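Cystathionine gamma-synthase (Xanthomonas oryzae pv. oryzae KACC 10331, PDB 6LD7) probably makes cystathionine for methionine biosynthesis, as a pyridoxal 5'-phosphate-dependent member of the trans-sulfuration enzymes. Local coordinates at residues R139-A142 with D143-Q147; R163-L167 with R168-E172. The protein carries 1 engineered substitution. All coordinates share one frame; numbering follows the deposited sequence.

Contact 1. Residues R139-A142 with D143-Q147; sequences RSLA and DALAQ
The guanidinium group of Arg139 receives the carboxylate of Asp143 at its edge, near its own plane, and the two planes stand 89° apart. Contact is made through a single nitrogen: Arg139 NE donates to Asp143 OD1 over 2.8 Å, on the syn side of that oxygen and 20° out of the carboxylate plane. The result is a one-pronged salt bridge between residues four apart, one helical turn. Arg139 reaches it because its chain, extended away from the backbone N at first, bends at chi2 (53°) and brings NE back over the turn. A long, flexible arginine and a short aspartate suit this exposed side of the helix.

Beneath the ion pair runs the alpha-helical bond from Asp143 N to Arg139 O, 2.9 Å long, followed by those from Ala144 N to Ser140 O and Leu145 N to Leu141 O. On the buried side the branched leucines mesh, Leu141 CD1 lying 3.8 Å from Leu145 CG. Both leucines continue onto Ala173 of helix 167-176, while small Ala144 fits against Ile131 of strand 129-133. Ser140 OG hydrogen-bonds with Asp134 N, tying the helix to the chain just beyond that strand.

Contact 2. Residues R163-L167 with R168-E172; sequences RITDL and RFVIE
An aspartate N-cap starts helix 167-176, the helix that follows strand 151-155 in the large sheet of this pyridoxal-phosphate enzyme. Asp166 turns its carboxylate forward over the first turn, CG anti to the backbone N (chi1 177°), and OD1 takes the N-H of Phe169 at 3.1 Å. The bond is almost straight at the hydrogen, 174°, yet the donor comes from above the carboxylate plane, 65° out of it. Aspartate suits the cap because its short side chain can reach forward to the amide three residues on. The same OD1 accepts from a water at 2.8 Å, and this water accepts in turn from Arg168 N, so a second first-turn amide is served indirectly.

Regular helical bonding follows, with Val170 N on Asp166 O at 3.0 Å and Ile171 N on Leu167 O at 2.8 Å. Carbon-rich surfaces line the inner face: the methyl CG2 of Thr165 meets Val170 CG2 at 3.6 Å, and Leu167 CB lies 4.1 Å from Ile171 CD1. All four residues also touch Ile154 of strand 151-155. Gln303 hydrogen-bonds with both ends of its amide, NE2 to Thr165 O and OE1 from Leu167 N, bracing the approach to the cap. The first-turn amides, which have no preceding helical carbonyl, are thus shared out: Phe169 N goes to the carboxylate, Arg168 N to the water it holds and Leu167 N to Gln303. The negative charge of Asp166 would probably interact favourably with the positive end of the helix dipole.

Contact 1 closes before contact 2 opens, and their centres lie about 14 Å apart on the same side of the chain's centre. The first is within helix 138-145, the second at the start of helix 167-176; strand 151-155 comes between them in sequence. They meet directly where Leu141 CD2 packs 3.8 Å from Phe169 CE2, and Phe169 also touches Pro138. The neighbouring helices rest on different strands of the seven-stranded mixed sheet: helix 138-145 on strand 129-133, outermost of the sheet within this chain, helix 167-176 on the more central strand 151-155. Together they form part of the helical layer over that sheet, with both contacts inside the family region assigned to pyridoxal-phosphate enzymes.

Contact 1. Residues R139-A142 with D143-Q147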
loop_
_atom_site.group_PDB
_atom_site.type_symbol
_atom_site.label_atom_id
_atom_site.label_comp_id
_atom_site.label_asym_id
_atom_site.label_seq_id
_atom_site.Cartn_x
_atom_site.Cartn_y
_atom_site.Cartn_z
ATOM N N ARG C 139 -8.045 17.552 -46.906
ATOM C CA ARG C 139 -9.302 18.272 -47.171
ATOM C C ARG C 139 -10.246 18.114 -45.948
ATOM O O ARG C 139 -10.923 19.075 -45.590
ATOM C CB ARG C 139 -9.952 17.796 -48.492
ATOM C CG ARG C 139 -11.229 18.557 -48.835
ATOM C CD ARG C 139 -10.984 20.090 -48.827
ATOM N NE ARG C 139 -12.206 20.800 -49.212
ATOM C CZ ARG C 139 -12.554 21.053 -50.486
ATOM N NH1 ARG C 139 -13.665 21.684 -50.793
ATOM N NH2 ARG C 139 -11.723 20.812 -51.451
ATOM N N SER C 140 -10.290 16.954 -45.321
ATOM C CA SER C 140 -11.099 16.690 -44.089
ATOM C C SER C 140 -10.648 17.642 -42.984
ATOM O O SER C 140 -11.460 18.372 -42.416
ATOM C CB SER C 140 -10.981 15.288 -43.666
ATOM O OG SER C 140 -11.925 15.024 -42.618
ATOM N N LEU C 141 -9.344 17.772 -42.798
ATOM C CA LEU C 141 -8.838 18.705 -41.787
ATOM C C LEU C 141 -9.248 20.106 -42.194
ATOM O O LEU C 141 -9.675 20.829 -41.323
ATOM C CB LEU C 141 -7.318 18.644 -41.703
ATOM C CG LEU C 141 -6.729 19.671 -40.746
ATOM C CD1 LEU C 141 -7.284 19.452 -39.342
ATOM C CD2 LEU C 141 -5.199 19.665 -40.781
ATOM N N ALA C 142 -8.993 20.519 -43.452
ATOM C CA ALA C 142 -9.162 21.922 -43.862
ATOM C C ALA C 142 -10.635 22.304 -43.666
ATOM O O ALA C 142 -10.867 23.449 -43.315
ATOM C CB ALA C 142 -8.684 22.198 -45.299
ATOM N N ASP C 143 -11.576 21.432 -44.017
ATOM C CA ASP C 143 -13.035 21.669 -43.829
ATOM C C ASP C 143 -13.396 21.838 -42.335
ATOM O O ASP C 143 -14.211 22.677 -42.023
ATOM C CB ASP C 143 -13.861 20.541 -44.473
ATOM C CG ASP C 143 -13.830 20.552 -46.037
ATOM O OD1 ASP C 143 -13.289 21.516 -46.693
ATOM O OD2 ASP C 143 -14.220 19.545 -46.590
ATOM N N ALA C 144 -12.784 21.082 -41.433
ATOM C CA ALA C 144 -12.990 21.235 -39.976
ATOM C C ALA C 144 -12.463 22.577 -39.571
ATOM O O ALA C 144 -13.192 23.313 -38.932
ATOM C CB ALA C 144 -12.268 20.130 -39.270
ATOM N N LEU C 145 -11.246 22.915 -39.974
ATOM C CA LEU C 145 -10.627 24.171 -39.476
ATOM C C LEU C 145 -11.304 25.421 -40.049
ATOM O O LEU C 145 -11.086 26.467 -39.474
ATOM C CB LEU C 145 -9.131 24.215 -39.786
ATOM C CG LEU C 145 -8.281 23.111 -39.151
ATOM C CD1 LEU C 145 -6.823 23.334 -39.493
ATOM C CD2 LEU C 145 -8.435 23.056 -37.636
ATOM N N ALA C 146 -11.985 25.344 -41.196
ATOM C CA ALA C 146 -12.685 26.506 -41.814
ATOM C C ALA C 146 -13.891 26.900 -40.926
ATOM O O ALA C 146 -14.376 27.983 -41.103
ATOM C CB ALA C 146 -13.164 26.233 -43.221
ATOM N N GLN C 147 -14.321 26.047 -40.005
ATOM C CA GLN C 147 -15.379 26.307 -39.012
ATOM C C GLN C 147 -14.781 27.002 -37.764
ATOM O O GLN C 147 -15.527 27.303 -36.900
ATOM C CB GLN C 147 -16.135 24.985 -38.778
ATOM C CG GLN C 147 -16.873 24.528 -40.044
ATOM C CD GLN C 147 -17.442 23.120 -39.963
ATOM O OE1 GLN C 147 -16.942 22.167 -40.585
ATOM N NE2 GLN C 147 -18.507 22.930 -39.199
#

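Contact 2. Residues R163-L167 with R168-E172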
loop_
_atom_site.group_PDB
_atom_site.type_symbol
_atom_site.label_atom_id
_atom_site.label_comp_id
_atom_site.label_asym_id
_atom_site.label_seq_id
_atom_site.Cartn_x
_atom_site.Cartn_y
_atom_site.Cartn_z
ATOM N N ARG C 163 -2.902 4.144 -37.643
ATOM C CA ARG C 163 -2.812 5.326 -38.554
ATOM C C ARG C 163 -1.987 6.385 -37.870
ATOM O O ARG C 163 -2.122 6.612 -36.633
ATOM C CB ARG C 163 -4.189 5.907 -38.944
ATOM C CG ARG C 163 -5.209 4.888 -39.460
ATOM C CD ARG C 163 -4.959 4.559 -40.917
ATOM N NE ARG C 163 -4.187 3.377 -41.092
ATOM C CZ ARG C 163 -4.456 2.265 -41.850
ATOM N NH1 ARG C 163 -5.551 2.079 -42.589
ATOM N NH2 ARG C 163 -3.521 1.329 -41.841
ATOM N N ILE C 164 -1.123 7.012 -38.645
ATOM C CA ILE C 164 -0.225 8.060 -38.143
ATOM C C ILE C 164 -0.761 9.411 -38.562
ATOM O O ILE C 164 -0.945 9.646 -39.748
ATOM C CB ILE C 164 1.161 7.765 -38.684
ATOM C CG1 ILE C 164 1.585 6.300 -38.461
ATOM C CG2 ILE C 164 2.183 8.708 -38.118
ATOM C CD1 ILE C 164 1.757 5.934 -37.029
ATOM N N THR C 165 -0.965 10.315 -37.636
ATOM C CA THR C 165 -1.300 11.694 -37.953
ATOM C C THR C 165 -0.020 12.494 -37.909
ATOM O O THR C 165 0.791 12.358 -36.936
ATOM C CB THR C 165 -2.260 12.267 -36.913
ATOM O OG1 THR C 165 -3.396 11.406 -36.864
ATOM C CG2 THR C 165 -2.637 13.686 -37.207
ATOM N N ASP C 166 0.090 13.408 -38.860
ATOM C CA ASP C 166 1.295 14.249 -39.018
ATOM C C ASP C 166 1.180 15.417 -38.073
ATOM O O ASP C 166 0.382 16.358 -38.293
ATOM C CB ASP C 166 1.453 14.582 -40.498
ATOM C CG ASP C 166 2.611 15.509 -40.812
ATOM O OD1 ASP C 166 3.190 16.186 -39.860
ATOM O OD2 ASP C 166 2.933 15.518 -42.006
ATOM N N LEU C 167 1.905 15.348 -36.975
ATOM C CA LEU C 167 1.776 16.363 -35.903
ATOM C C LEU C 167 2.064 17.751 -36.458
ATOM O O LEU C 167 1.301 18.713 -36.146
ATOM C CB LEU C 167 2.720 16.017 -34.740
ATOM C CG LEU C 167 2.325 14.758 -33.954
ATOM C CD1 LEU C 167 3.353 14.434 -32.899
ATOM C CD2 LEU C 167 0.962 14.957 -33.300
ATOM N N ARG C 168 3.211 17.931 -37.083
ATOM C CA ARG C 168 3.634 19.297 -37.519
ATOM C C ARG C 168 2.554 19.850 -38.478
ATOM O O ARG C 168 2.169 21.003 -38.355
ATOM C CB ARG C 168 5.014 19.300 -38.243
ATOM C CG ARG C 168 5.599 20.708 -38.261
ATOM C CD ARG C 168 6.973 20.847 -38.859
ATOM N NE ARG C 168 8.062 20.430 -38.001
ATOM C CZ ARG C 168 8.665 19.225 -37.985
ATOM N NH1 ARG C 168 8.301 18.220 -38.770
ATOM N NH2 ARG C 168 9.605 19.010 -37.085
ATOM N N PHE C 169 2.107 19.060 -39.435
ATOM C CA PHE C 169 1.074 19.500 -40.416
ATOM C C PHE C 169 -0.177 19.955 -39.647
ATOM O O PHE C 169 -0.721 21.115 -39.842
ATOM C CB PHE C 169 0.770 18.358 -41.413
ATOM C CG PHE C 169 -0.443 18.604 -42.278
ATOM C CD1 PHE C 169 -0.466 19.656 -43.179
ATOM C CD2 PHE C 169 -1.524 17.736 -42.249
ATOM C CE1 PHE C 169 -1.610 19.911 -43.944
ATOM C CE2 PHE C 169 -2.651 17.969 -43.020
ATOM C CZ PHE C 169 -2.707 19.070 -43.858
ATOM N N VAL C 170 -0.694 19.069 -38.775
ATOM C CA VAL C 170 -2.009 19.376 -38.133
ATOM C C VAL C 170 -1.875 20.578 -37.222
ATOM O O VAL C 170 -2.747 21.491 -37.293
ATOM C CB VAL C 170 -2.610 18.170 -37.413
ATOM C CG1 VAL C 170 -3.873 18.539 -36.646
ATOM C CG2 VAL C 170 -2.904 17.111 -38.428
ATOM N N ILE C 171 -0.802 20.603 -36.425
ATOM C CA ILE C 171 -0.667 21.623 -35.369
ATOM C C ILE C 171 -0.455 22.996 -36.024
ATOM O O ILE C 171 -1.111 23.941 -35.601
ATOM C CB ILE C 171 0.439 21.222 -34.400
ATOM C CG1 ILE C 171 0.035 19.986 -33.590
ATOM C CG2 ILE C 171 0.883 22.369 -33.553
ATOM C CD1 ILE C 171 1.199 19.356 -32.804
ATOM N N GLU C 172 0.404 23.121 -37.027
ATOM C CA GLU C 172 0.584 24.436 -37.712
ATOM C C GLU C 172 -0.711 24.855 -38.394
ATOM O O GLU C 172 -1.038 26.018 -38.295
ATOM C CB GLU C 172 1.638 24.385 -38.831
ATOM C CG GLU C 172 3.047 24.169 -38.281
ATOM C CD GLU C 172 3.576 25.211 -37.304
ATOM O OE1 GLU C 172 3.001 26.359 -37.216
ATOM O OE2 GLU C 172 4.564 24.886 -36.631
HETATM O O HOH W 1 5.043 15.643 -37.851
#